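Local coordinates for protein metal transporter CNNM3 (PDB 6DFD) that probably takes part in magnesium efflux across the membrane, its cyclic nucleotide-binding homology domain joining two subunits into a dimer, at residues A[118-123]-A[127-132]; A[99-104]-A[110-115]; A[55-58]-A[63-66]. The protein carries 6 engineered substitutions. All blocks are in the same frame, centred on the assembly; numbering follows the deposited sequence.

Contact 1 of 3, residues A[118-123]-A[127-132]; sequences RVEVEI and GLKFEN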
ATOM      1  N   ARG A 118      -2.671  -8.672   8.340  1.00 31.64           N
ATOM      2  CA  ARG A 118      -2.113  -8.449   7.014  1.00 30.35           C
ATOM      3  C   ARG A 118      -3.226  -8.259   6.000  1.00 29.21           C
ATOM      4  O   ARG A 118      -4.228  -8.983   6.021  1.00 31.75           O
ATOM      5  CB  ARG A 118      -1.233  -9.631   6.584  1.00 34.07           C
ATOM      6  CG  ARG A 118      -0.271 -10.105   7.642  1.00 38.40           C
ATOM      7  CD  ARG A 118       0.848  -9.093   7.852  1.00 40.57           C
ATOM      8  NE  ARG A 118       1.732  -9.040   6.695  1.00 45.90           N
ATOM      9  CZ  ARG A 118       2.871  -8.360   6.648  1.00 52.50           C
ATOM     10  NH1 ARG A 118       3.273  -7.651   7.698  1.00 56.02           N
ATOM     11  NH2 ARG A 118       3.610  -8.390   5.547  1.00 54.61           N
ATOM     12  N   VAL A 119      -3.033  -7.301   5.097  1.00 30.59           N
ATOM     13  CA  VAL A 119      -4.004  -7.016   4.050  1.00 31.79           C
ATOM     14  C   VAL A 119      -3.282  -6.883   2.717  1.00 32.07           C
ATOM     15  O   VAL A 119      -2.094  -6.555   2.653  1.00 31.08           O
ATOM     16  CB  VAL A 119      -4.819  -5.731   4.336  1.00 33.60           C
ATOM     17  CG1 VAL A 119      -5.684  -5.909   5.568  1.00 34.68           C
ATOM     18  CG2 VAL A 119      -3.901  -4.533   4.478  1.00 32.55           C
ATOM     19  N   GLU A 120      -4.014  -7.152   1.648  1.00 34.35           N
ATOM     20  CA  GLU A 120      -3.573  -6.848   0.300  1.00 36.36           C
ATOM     21  C   GLU A 120      -4.322  -5.618  -0.173  1.00 35.42           C
ATOM     22  O   GLU A 120      -5.549  -5.527  -0.018  1.00 36.03           O
ATOM     23  CB  GLU A 120      -3.826  -8.014  -0.660  1.00 41.20           C
ATOM     24  CG  GLU A 120      -3.427  -7.711  -2.109  1.00 46.61           C
ATOM     25  CD  GLU A 120      -3.636  -8.903  -3.034  1.00 53.71           C
ATOM     26  OE1 GLU A 120      -2.714  -9.733  -3.149  1.00 55.90           O
ATOM     27  OE2 GLU A 120      -4.729  -9.006  -3.630  1.00 56.47           O
ATOM     28  N   VAL A 121      -3.581  -4.683  -0.743  1.00 36.01           N
ATOM     29  CA  VAL A 121      -4.114  -3.439  -1.263  1.00 39.91           C
ATOM     30  C   VAL A 121      -3.881  -3.441  -2.761  1.00 41.83           C
ATOM     31  O   VAL A 121      -2.763  -3.713  -3.215  1.00 43.81           O
ATOM     32  CB  VAL A 121      -3.431  -2.217  -0.622  1.00 44.50           C
ATOM     33  CG1 VAL A 121      -4.102  -0.939  -1.075  1.00 47.56           C
ATOM     34  CG2 VAL A 121      -3.435  -2.324   0.892  1.00 46.92           C
ATOM     35  N   GLU A 122      -4.922  -3.130  -3.527  1.00 42.06           N
ATOM     36  CA  GLU A 122      -4.769  -2.847  -4.948  1.00 45.47           C
ATOM     37  C   GLU A 122      -5.264  -1.427  -5.181  1.00 43.45           C
ATOM     38  O   GLU A 122      -6.402  -1.102  -4.829  1.00 43.68           O
ATOM     39  CB  GLU A 122      -5.519  -3.868  -5.810  1.00 55.26           C
ATOM     40  CG  GLU A 122      -7.014  -3.800  -5.729  1.00 68.80           C
ATOM     41  CD  GLU A 122      -7.614  -3.055  -6.901  1.00 81.72           C
ATOM     42  OE1 GLU A 122      -8.074  -1.913  -6.703  1.00 85.35           O
ATOM     43  OE2 GLU A 122      -7.609  -3.609  -8.021  1.00 86.84           O
ATOM     44  N   ILE A 123      -4.409  -0.578  -5.752  1.00 43.44           N
ATOM     45  CA  ILE A 123      -4.601   0.861  -5.624  1.00 47.24           C
ATOM     46  C   ILE A 123      -4.146   1.581  -6.887  1.00 49.47           C
ATOM     47  O   ILE A 123      -3.221   1.150  -7.585  1.00 48.30           O
ATOM     48  CB  ILE A 123      -3.855   1.397  -4.382  1.00 48.72           C
ATOM     49  CG1 ILE A 123      -4.141   2.888  -4.195  1.00 54.76           C
ATOM     50  CG2 ILE A 123      -2.366   1.143  -4.503  1.00 46.22           C
ATOM     51  CD1 ILE A 123      -3.994   3.348  -2.772  1.00 57.37           C
ATOM     52  N   GLY A 127      -3.949  -0.222 -10.515  1.00 53.40           N
ATOM     53  CA  GLY A 127      -4.307  -1.285  -9.604  1.00 51.98           C
ATOM     54  C   GLY A 127      -3.082  -2.046  -9.145  1.00 49.75           C
ATOM     55  O   GLY A 127      -3.071  -3.281  -9.146  1.00 48.40           O
ATOM     56  N   LEU A 128      -2.032  -1.323  -8.761  1.00 47.83           N
ATOM     57  CA  LEU A 128      -0.852  -1.996  -8.238  1.00 45.71           C
ATOM     58  C   LEU A 128      -1.213  -2.703  -6.942  1.00 43.40           C
ATOM     59  O   LEU A 128      -2.012  -2.203  -6.149  1.00 42.82           O
ATOM     60  CB  LEU A 128       0.289  -1.004  -7.996  1.00 47.49           C
ATOM     61  CG  LEU A 128       0.797  -0.225  -9.216  1.00 49.91           C
ATOM     62  CD1 LEU A 128       1.975   0.644  -8.822  1.00 51.59           C
ATOM     63  CD2 LEU A 128       1.186  -1.162 -10.350  1.00 49.25           C
ATOM     64  N   LYS A 129      -0.618  -3.870  -6.726  1.00 42.42           N
ATOM     65  CA  LYS A 129      -0.949  -4.723  -5.595  1.00 43.58           C
ATOM     66  C   LYS A 129       0.254  -4.825  -4.679  1.00 41.48           C
ATOM     67  O   LYS A 129       1.369  -5.093  -5.140  1.00 42.23           O
ATOM     68  CB  LYS A 129      -1.366  -6.122  -6.055  1.00 50.58           C
ATOM     69  CG  LYS A 129      -2.858  -6.304  -6.257  1.00 61.43           C
ATOM     70  CD  LYS A 129      -3.162  -7.327  -7.353  1.00 71.15           C
ATOM     71  CE  LYS A 129      -2.450  -8.661  -7.138  1.00 77.86           C
ATOM     72  NZ  LYS A 129      -2.507  -9.505  -8.365  1.00 83.28           N
ATOM     73  N   PHE A 130       0.031  -4.612  -3.387  1.00 40.10           N
ATOM     74  CA  PHE A 130       1.076  -4.899  -2.421  1.00 41.47           C
ATOM     75  C   PHE A 130       0.446  -5.189  -1.068  1.00 36.82           C
ATOM     76  O   PHE A 130      -0.713  -4.856  -0.806  1.00 37.12           O
ATOM     77  CB  PHE A 130       2.098  -3.761  -2.329  1.00 47.61           C
ATOM     78  CG  PHE A 130       1.492  -2.396  -2.227  1.00 51.56           C
ATOM     79  CD1 PHE A 130       1.091  -1.893  -1.003  1.00 57.23           C
ATOM     80  CD2 PHE A 130       1.337  -1.612  -3.355  1.00 53.27           C
ATOM     81  CE1 PHE A 130       0.534  -0.628  -0.907  1.00 62.71           C
ATOM     82  CE2 PHE A 130       0.785  -0.351  -3.270  1.00 59.45           C
ATOM     83  CZ  PHE A 130       0.381   0.144  -2.045  1.00 63.60           C
ATOM     84  N   GLU A 131       1.228  -5.837  -0.219  1.00 33.57           N
ATOM     85  CA  GLU A 131       0.769  -6.284   1.087  1.00 33.70           C
ATOM     86  C   GLU A 131       1.203  -5.292   2.157  1.00 34.72           C
ATOM     87  O   GLU A 131       2.331  -4.800   2.142  1.00 35.58           O
ATOM     88  CB  GLU A 131       1.319  -7.677   1.405  1.00 34.89           C
ATOM     89  CG  GLU A 131       0.904  -8.215   2.766  1.00 37.63           C
ATOM     90  CD  GLU A 131       1.263  -9.686   2.944  1.00 40.84           C
ATOM     91  OE1 GLU A 131       1.505 -10.368   1.924  1.00 39.83           O
ATOM     92  OE2 GLU A 131       1.317 -10.147   4.106  1.00 43.14           O
ATOM     93  N   ASN A 132       0.297  -5.013   3.085  1.00 34.20           N
ATOM     94  CA  ASN A 132       0.537  -4.105   4.195  1.00 35.44           C
ATOM     95  C   ASN A 132       0.222  -4.821   5.494  1.00 33.55           C
ATOM     96  O   ASN A 132      -0.602  -5.743   5.524  1.00 33.57           O
ATOM     97  CB  ASN A 132      -0.330  -2.851   4.094  1.00 41.68           C
ATOM     98  CG  ASN A 132       0.264  -1.797   3.181  1.00 51.77           C
ATOM     99  OD1 ASN A 132       1.425  -1.879   2.778  1.00 53.25           O
ATOM    100  ND2 ASN A 132      -0.537  -0.796   2.852  1.00 58.49           N
TER
HETATM  101  O   HOH W   1      -4.907  -4.798  -9.788  1.00 66.43           O
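Arg-118 and Glu-131 form a salt bridge across the open end of an antiparallel beta hairpin, strands 119-123 and 128-132, at the edge of one sheet of the cyclic nucleotide-binding homology barrel. The guanidinium comes side-on and spends two nitrogens on one oxygen: NE of Arg-118 lies 2.8 Å from OE2 of Glu-131 in a nearly straight bond, while NH2 of Arg-118 reaches the same oxygen at 3.2 Å from above the carboxylate plane. Bends at chi2 and chi3 (-71° and -69°) bring the guanidinium round to the end of the Glu-131 side chain, and the two planes stand 73° apart. On the face carrying Val-121, Ile-123 and Phe-130, CG2 of Ile-123 meets CE2 of Phe-130 at 3.7 Å, obliquely to the ring. The opposite face carries charge: CB of Glu-122 packs 3.6 Å from CG of Lys-129, but their polar ends part, Glu-122 to a salt bridge with Arg-104 and Lys-129 to one with Glu-60 of the second subunit. That subunit sets its own Phe-130 against this one, so the Phe-130 face, with Ile-123 and Asn-132, packs against it. Backbone pairing holds the register, N of Val-121 to O of Phe-130 and N of Phe-130 to O of Val-121 each 2.9 Å. Near the turn the ladder slackens: N of Leu-128 reaches O of Ile-123 at 3.0 Å in a weak bond.

Contact 2 of 3, residues A[99-104]-A[110-115]; sequences HYLYQR and YFILIL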
ATOM      1  N   HIS A  99     -14.088 -10.161   4.359  1.00 40.03           N
ATOM      2  CA  HIS A  99     -12.655  -9.898   4.320  1.00 37.49           C
ATOM      3  C   HIS A  99     -12.312  -8.541   3.719  1.00 35.99           C
ATOM      4  O   HIS A  99     -11.178  -8.071   3.881  1.00 34.78           O
ATOM      5  CB  HIS A  99     -11.942 -10.981   3.508  1.00 37.81           C
ATOM      6  CG  HIS A  99     -11.983 -12.327   4.143  1.00 40.60           C
ATOM      7  ND1 HIS A  99     -11.558 -13.465   3.499  1.00 41.66           N
ATOM      8  CD2 HIS A  99     -12.388 -12.718   5.373  1.00 41.53           C
ATOM      9  CE1 HIS A  99     -11.713 -14.505   4.299  1.00 42.75           C
ATOM     10  NE2 HIS A  99     -12.213 -14.076   5.444  1.00 42.21           N
ATOM     11  N   TYR A 100     -13.250  -7.900   3.032  1.00 37.98           N
ATOM     12  CA  TYR A 100     -12.964  -6.648   2.343  1.00 38.52           C
ATOM     13  C   TYR A 100     -13.235  -5.473   3.271  1.00 39.44           C
ATOM     14  O   TYR A 100     -14.352  -5.313   3.774  1.00 39.69           O
ATOM     15  CB  TYR A 100     -13.793  -6.519   1.067  1.00 40.46           C
ATOM     16  CG  TYR A 100     -13.319  -7.466  -0.002  1.00 43.74           C
ATOM     17  CD1 TYR A 100     -13.755  -8.774  -0.021  1.00 45.11           C
ATOM     18  CD2 TYR A 100     -12.407  -7.059  -0.969  1.00 46.54           C
ATOM     19  CE1 TYR A 100     -13.315  -9.661  -0.986  1.00 47.32           C
ATOM     20  CE2 TYR A 100     -11.961  -7.941  -1.940  1.00 47.78           C
ATOM     21  CZ  TYR A 100     -12.419  -9.238  -1.941  1.00 48.77           C
ATOM     22  OH  TYR A 100     -11.987 -10.124  -2.900  1.00 50.80           O
ATOM     23  N   LEU A 101     -12.213  -4.653   3.482  1.00 39.53           N
ATOM     24  CA  LEU A 101     -12.351  -3.413   4.237  1.00 39.54           C
ATOM     25  C   LEU A 101     -12.735  -2.244   3.342  1.00 41.88           C
ATOM     26  O   LEU A 101     -13.491  -1.355   3.762  1.00 42.55           O
ATOM     27  CB  LEU A 101     -11.041  -3.101   4.957  1.00 39.04           C
ATOM     28  CG  LEU A 101     -10.464  -4.191   5.864  1.00 39.67           C
ATOM     29  CD1 LEU A 101      -9.199  -3.682   6.557  1.00 35.89           C
ATOM     30  CD2 LEU A 101     -11.495  -4.654   6.884  1.00 44.55           C
ATOM     31  N   TYR A 102     -12.224  -2.232   2.112  1.00 42.69           N
ATOM     32  CA  TYR A 102     -12.544  -1.214   1.128  1.00 43.38           C
ATOM     33  C   TYR A 102     -12.656  -1.872  -0.235  1.00 44.06           C
ATOM     34  O   TYR A 102     -11.972  -2.858  -0.520  1.00 43.00           O
ATOM     35  CB  TYR A 102     -11.482  -0.117   1.080  1.00 41.50           C
ATOM     36  CG  TYR A 102     -11.365   0.633   2.378  1.00 38.56           C
ATOM     37  CD1 TYR A 102     -12.139   1.757   2.618  1.00 39.12           C
ATOM     38  CD2 TYR A 102     -10.494   0.206   3.369  1.00 36.72           C
ATOM     39  CE1 TYR A 102     -12.041   2.449   3.811  1.00 37.54           C
ATOM     40  CE2 TYR A 102     -10.388   0.891   4.568  1.00 35.99           C
ATOM     41  CZ  TYR A 102     -11.169   2.013   4.778  1.00 35.76           C
ATOM     42  OH  TYR A 102     -11.085   2.705   5.965  1.00 36.61           O
ATOM     43  N   GLN A 103     -13.522  -1.315  -1.076  1.00 44.57           N
ATOM     44  CA  GLN A 103     -13.680  -1.812  -2.433  1.00 47.65           C
ATOM     45  C   GLN A 103     -13.737  -0.630  -3.383  1.00 53.18           C
ATOM     46  O   GLN A 103     -14.503   0.313  -3.153  1.00 51.25           O
ATOM     47  CB  GLN A 103     -14.935  -2.673  -2.556  1.00 49.90           C
ATOM     48  CG  GLN A 103     -14.893  -3.886  -1.647  1.00 54.38           C
ATOM     49  CD  GLN A 103     -16.203  -4.625  -1.607  1.00 63.07           C
ATOM     50  OE1 GLN A 103     -16.904  -4.619  -0.594  1.00 70.20           O
ATOM     51  NE2 GLN A 103     -16.547  -5.266  -2.715  1.00 62.75           N
ATOM     52  N   ARG A 104     -12.905  -0.676  -4.425  1.00 62.47           N
ATOM     53  CA  ARG A 104     -12.876   0.365  -5.443  1.00 69.80           C
ATOM     54  C   ARG A 104     -14.282   0.834  -5.772  1.00 73.86           C
ATOM     55  O   ARG A 104     -15.194   0.026  -5.959  1.00 70.68           O
ATOM     56  CB  ARG A 104     -12.211  -0.146  -6.721  1.00 72.66           C
ATOM     57  CG  ARG A 104     -10.704  -0.165  -6.722  1.00 75.33           C
ATOM     58  CD  ARG A 104     -10.207  -0.337  -8.153  1.00 80.01           C
ATOM     59  NE  ARG A 104      -9.753   0.929  -8.720  1.00 82.89           N
ATOM     60  CZ  ARG A 104      -8.489   1.346  -8.725  1.00 81.76           C
ATOM     61  NH1 ARG A 104      -7.521   0.599  -8.199  1.00 80.39           N
ATOM     62  NH2 ARG A 104      -8.193   2.522  -9.262  1.00 81.29           N
ATOM     63  N   TYR A 110     -15.684   5.288   6.644  1.00 42.34           N
ATOM     64  CA  TYR A 110     -14.910   5.024   7.845  1.00 39.88           C
ATOM     65  C   TYR A 110     -13.423   4.966   7.533  1.00 37.70           C
ATOM     66  O   TYR A 110     -13.002   4.690   6.406  1.00 39.84           O
ATOM     67  CB  TYR A 110     -15.345   3.727   8.534  1.00 42.26           C
ATOM     68  CG  TYR A 110     -15.417   2.525   7.611  1.00 44.19           C
ATOM     69  CD1 TYR A 110     -14.268   1.855   7.227  1.00 42.69           C
ATOM     70  CD2 TYR A 110     -16.639   2.070   7.132  1.00 48.02           C
ATOM     71  CE1 TYR A 110     -14.330   0.754   6.382  1.00 43.41           C
ATOM     72  CE2 TYR A 110     -16.715   0.966   6.290  1.00 48.83           C
ATOM     73  CZ  TYR A 110     -15.560   0.317   5.919  1.00 46.54           C
ATOM     74  OH  TYR A 110     -15.640  -0.773   5.082  1.00 48.30           O
ATOM     75  N   PHE A 111     -12.647   5.262   8.569  1.00 33.28           N
ATOM     76  CA  PHE A 111     -11.197   5.167   8.592  1.00 32.13           C
ATOM     77  C   PHE A 111     -10.823   3.897   9.340  1.00 33.38           C
ATOM     78  O   PHE A 111     -11.479   3.538  10.322  1.00 33.43           O
ATOM     79  CB  PHE A 111     -10.629   6.408   9.290  1.00 31.73           C
ATOM     80  CG  PHE A 111      -9.227   6.266   9.801  1.00 31.91           C
ATOM     81  CD1 PHE A 111      -8.977   5.714  11.054  1.00 32.00           C
ATOM     82  CD2 PHE A 111      -8.159   6.744   9.064  1.00 31.22           C
ATOM     83  CE1 PHE A 111      -7.693   5.601  11.532  1.00 31.35           C
ATOM     84  CE2 PHE A 111      -6.861   6.634   9.544  1.00 31.65           C
ATOM     85  CZ  PHE A 111      -6.629   6.065  10.777  1.00 31.54           C
ATOM     86  N   ILE A 112      -9.784   3.209   8.868  1.00 32.91           N
ATOM     87  CA  ILE A 112      -9.301   1.996   9.515  1.00 31.26           C
ATOM     88  C   ILE A 112      -7.800   2.080   9.725  1.00 31.58           C
ATOM     89  O   ILE A 112      -7.052   2.495   8.832  1.00 31.92           O
ATOM     90  CB  ILE A 112      -9.660   0.734   8.700  1.00 34.80           C
ATOM     91  CG1 ILE A 112     -11.160   0.468   8.814  1.00 39.90           C
ATOM     92  CG2 ILE A 112      -8.864  -0.468   9.196  1.00 31.48           C
ATOM     93  CD1 ILE A 112     -11.668  -0.580   7.875  1.00 46.63           C
ATOM     94  N   LEU A 113      -7.359   1.678  10.915  1.00 30.40           N
ATOM     95  CA  LEU A 113      -5.953   1.438  11.198  1.00 29.28           C
ATOM     96  C   LEU A 113      -5.832  -0.012  11.630  1.00 28.78           C
ATOM     97  O   LEU A 113      -6.632  -0.486  12.445  1.00 29.45           O
ATOM     98  CB  LEU A 113      -5.411   2.370  12.288  1.00 30.48           C
ATOM     99  CG  LEU A 113      -3.954   2.078  12.678  1.00 32.75           C
ATOM    100  CD1 LEU A 113      -3.208   3.323  12.950  1.00 35.18           C
ATOM    101  CD2 LEU A 113      -3.879   1.197  13.908  1.00 36.91           C
ATOM    102  N   ILE A 114      -4.854  -0.717  11.077  1.00 28.33           N
ATOM    103  CA  ILE A 114      -4.661  -2.132  11.379  1.00 27.86           C
ATOM    104  C   ILE A 114      -3.809  -2.240  12.635  1.00 29.30           C
ATOM    105  O   ILE A 114      -2.641  -1.843  12.638  1.00 31.01           O
ATOM    106  CB  ILE A 114      -4.002  -2.870  10.202  1.00 30.24           C
ATOM    107  CG1 ILE A 114      -4.893  -2.795   8.962  1.00 34.80           C
ATOM    108  CG2 ILE A 114      -3.726  -4.358  10.565  1.00 31.44           C
ATOM    109  CD1 ILE A 114      -4.241  -3.382   7.715  1.00 41.45           C
ATOM    110  N   LEU A 115      -4.383  -2.792  13.705  1.00 30.97           N
ATOM    111  CA  LEU A 115      -3.576  -3.023  14.899  1.00 31.59           C
ATOM    112  C   LEU A 115      -2.744  -4.281  14.745  1.00 31.83           C
ATOM    113  O   LEU A 115      -1.586  -4.332  15.185  1.00 30.04           O
ATOM    114  CB  LEU A 115      -4.472  -3.152  16.127  1.00 34.38           C
ATOM    115  CG  LEU A 115      -4.672  -2.006  17.123  1.00 38.27           C
ATOM    116  CD1 LEU A 115      -4.260  -0.655  16.600  1.00 39.49           C
ATOM    117  CD2 LEU A 115      -6.102  -2.014  17.586  1.00 38.81           C
TER
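Tyr-102 lays its ring obliquely beside that of Tyr-110, centroids 5.3 Å apart and planes at 44°, and the two phenols slide past each other in opposite directions. Each hydroxyl thereby arrives at a backbone carbonyl of the other segment. OH of Tyr-110 donates to O of Leu-101 at 2.6 Å, a short bond with the carbonyl oxygen near the plane of the phenol ring. OH of Tyr-102 donates to O of Tyr-110 at 2.8 Å, coming from above the carbonyl plane and well off its axis. The strands are too far apart here for direct backbone pairing, CA of Leu-101 and CA of Ile-112 being 8.1 Å apart, and the reciprocal phenol bonds bridge the gap. For Tyr-110 this depends on chi1 of 51°, which tucks CG between its own backbone N and carbonyl carbon and swings the ring across to Leu-101.

Ile-112 fills in beside the pair. Its CD1 touches CE2 of Tyr-102 at 3.8 Å and CB of Leu-101 at 3.9 Å, the leucine and isoleucine crossing at about a right angle. Leu-191 of strand 189-195 adds to this apolar cluster, Tyr-181 meets the ring of Tyr-102 edge-to-face, and Lys-193 makes a cation-pi contact with Tyr-110. Leu-101 and Tyr-102 both face Val-183 of the adjoining strand, a classic beta bulge. The whole is a buried tie between the two four-stranded antiparallel sheets of the beta-barrel, the core of a cyclic nucleotide-binding homology domain.

Contact 3 of 3, residues A[55-58]-A[63-66]; sequences RFLS and VFSP
The ring of Phe-64 has CD1 of Leu-57 over one face, 4.2 Å above the plane and offset toward the rim, while Phe-111 of strand 110-114 meets the ring edge-to-face. Leu-57 and Phe-64 lie side by side and point the same way, their CB atoms 4.1 Å apart. Both have CG anti to the carbonyl carbon (chi1 -69° in each).

Polar atoms line the margin of this apolar pair. A water joins the segments, accepting from OG of Ser-58 at 2.8 Å and donating to O of Phe-64 at 2.6 Å; the same serine hydroxyl is also bonded to Gln-54 one turn earlier. CA of Ser-58 makes a nearly straight C-H...O contact with O of Phe-64, at 3.5 Å. Farther on, CD of Pro-66 rests 3.5 Å from O of Ser-58.

The chain thus folds back on the last turn of helix 47-60 before entering helix 71-78. Leu-74 of that second helix touches Leu-57, Ser-58 and Phe-64, and Leu-57 also packs on Phe-111, seating helix 47-60 and the loop after it against barrel strand 110-114.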
ATOM      1  N   ARG A  55      -1.002   8.044  20.316  1.00 32.47           N
ATOM      2  CA  ARG A  55       0.182   8.858  20.033  1.00 33.58           C
ATOM      3  C   ARG A  55       0.541   8.794  18.555  1.00 32.43           C
ATOM      4  O   ARG A  55       0.906   9.804  17.939  1.00 30.93           O
ATOM      5  CB  ARG A  55       1.385   8.385  20.852  1.00 38.54           C
ATOM      6  CG  ARG A  55       1.199   8.302  22.347  1.00 45.29           C
ATOM      7  CD  ARG A  55       0.786   9.607  22.932  1.00 51.19           C
ATOM      8  NE  ARG A  55       1.011   9.629  24.375  1.00 51.90           N
ATOM      9  CZ  ARG A  55       0.392  10.457  25.206  1.00 53.40           C
ATOM     10  NH1 ARG A  55      -0.500  11.322  24.740  1.00 55.34           N
ATOM     11  NH2 ARG A  55       0.664  10.419  26.506  1.00 53.22           N
ATOM     12  N   PHE A  56       0.483   7.595  17.982  1.00 29.25           N
ATOM     13  CA  PHE A  56       0.815   7.429  16.575  1.00 30.23           C
ATOM     14  C   PHE A  56      -0.087   8.278  15.700  1.00 30.64           C
ATOM     15  O   PHE A  56       0.390   9.025  14.844  1.00 32.89           O
ATOM     16  CB  PHE A  56       0.685   5.955  16.193  1.00 29.60           C
ATOM     17  CG  PHE A  56       0.927   5.680  14.735  1.00 31.50           C
ATOM     18  CD1 PHE A  56       2.210   5.605  14.236  1.00 33.76           C
ATOM     19  CD2 PHE A  56      -0.129   5.483  13.870  1.00 33.96           C
ATOM     20  CE1 PHE A  56       2.436   5.332  12.892  1.00 35.54           C
ATOM     21  CE2 PHE A  56       0.094   5.214  12.523  1.00 34.42           C
ATOM     22  CZ  PHE A  56       1.374   5.133  12.041  1.00 34.10           C
ATOM     23  N   LEU A  57      -1.402   8.155  15.884  1.00 30.41           N
ATOM     24  CA  LEU A  57      -2.325   8.898  15.038  1.00 33.44           C
ATOM     25  C   LEU A  57      -2.136  10.396  15.218  1.00 33.26           C
ATOM     26  O   LEU A  57      -2.102  11.144  14.238  1.00 35.05           O
ATOM     27  CB  LEU A  57      -3.763   8.506  15.350  1.00 34.41           C
ATOM     28  CG  LEU A  57      -4.179   7.090  14.953  1.00 34.82           C
ATOM     29  CD1 LEU A  57      -5.599   6.863  15.417  1.00 35.39           C
ATOM     30  CD2 LEU A  57      -4.066   6.898  13.446  1.00 34.43           C
ATOM     31  N   SER A  58      -2.007  10.850  16.469  1.00 31.96           N
ATOM     32  CA  SER A  58      -1.839  12.279  16.718  1.00 33.79           C
ATOM     33  C   SER A  58      -0.594  12.821  16.037  1.00 38.39           C
ATOM     34  O   SER A  58      -0.569  13.992  15.625  1.00 37.92           O
ATOM     35  CB  SER A  58      -1.761  12.551  18.224  1.00 34.92           C
ATOM     36  OG  SER A  58      -2.954  12.154  18.877  1.00 34.44           O
ATOM     37  N   VAL A  63      -5.727  14.466  10.032  1.00 42.97           N
ATOM     38  CA  VAL A  63      -7.081  14.633  10.557  1.00 43.39           C
ATOM     39  C   VAL A  63      -7.145  14.363  12.057  1.00 38.81           C
ATOM     40  O   VAL A  63      -8.118  14.756  12.710  1.00 39.01           O
ATOM     41  CB  VAL A  63      -8.087  13.725   9.815  1.00 44.57           C
ATOM     42  CG1 VAL A  63      -8.140  14.074   8.339  1.00 47.50           C
ATOM     43  CG2 VAL A  63      -7.733  12.276   9.985  1.00 43.17           C
ATOM     44  N   PHE A  64      -6.138  13.703  12.625  1.00 36.37           N
ATOM     45  CA  PHE A  64      -6.077  13.446  14.058  1.00 35.85           C
ATOM     46  C   PHE A  64      -5.086  14.347  14.783  1.00 36.68           C
ATOM     47  O   PHE A  64      -4.773  14.088  15.951  1.00 39.53           O
ATOM     48  CB  PHE A  64      -5.727  11.983  14.310  1.00 35.25           C
ATOM     49  CG  PHE A  64      -6.825  11.042  13.928  1.00 34.49           C
ATOM     50  CD1 PHE A  64      -8.039  11.078  14.594  1.00 35.52           C
ATOM     51  CD2 PHE A  64      -6.660  10.139  12.897  1.00 34.61           C
ATOM     52  CE1 PHE A  64      -9.062  10.234  14.246  1.00 35.33           C
ATOM     53  CE2 PHE A  64      -7.691   9.282  12.541  1.00 34.30           C
ATOM     54  CZ  PHE A  64      -8.884   9.329  13.220  1.00 34.62           C
ATOM     55  N   SER A  65      -4.581  15.384  14.120  1.00 36.44           N
ATOM     56  CA  SER A  65      -3.652  16.309  14.760  1.00 38.50           C
ATOM     57  C   SER A  65      -4.256  16.910  16.029  1.00 40.46           C
ATOM     58  O   SER A  65      -5.461  17.178  16.088  1.00 43.03           O
ATOM     59  CB  SER A  65      -3.271  17.442  13.813  1.00 40.97           C
ATOM     60  OG  SER A  65      -2.809  18.553  14.560  1.00 44.60           O
ATOM     61  N   PRO A  66      -3.434  17.159  17.056  1.00 39.55           N
ATOM     62  CA  PRO A  66      -3.949  17.813  18.273  1.00 40.68           C
ATOM     63  C   PRO A  66      -4.545  19.179  18.022  1.00 43.43           C
ATOM     64  O   PRO A  66      -5.240  19.705  18.900  1.00 45.92           O
ATOM     65  CB  PRO A  66      -2.709  17.900  19.177  1.00 42.15           C
ATOM     66  CG  PRO A  66      -1.878  16.734  18.745  1.00 42.36           C
ATOM     67  CD  PRO A  66      -2.059  16.671  17.250  1.00 40.57           C
TER
HETATM   68  O   HOH W   2      -4.741  14.289  18.578  1.00 41.82           O

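In the fold
Strand 110-114 connects the three contacts: one side of it takes part in contact 2, Phe-111 and Leu-113 meet contact 3, with CD1 of Leu-113 3.7 Å from CD2 of Leu-57, and CD1 of Ile-114 lies 3.5 Å from CG2 of Val-119 in contact 1. Helix 47-60 and the loop after it pack on the Phe-111 and Leu-113 side of the strand. Toward the dimer interface, contact 2 also touches contact 1 through Arg-104, whose NH1 lies 3.0 Å from OE1 of Glu-122 in a salt bridge. Contacts 1 and 3 do not meet; their centres are about 24 Å apart and their nearest atoms about 11 Å. Of the three, contact 1 alone touches the second subunit.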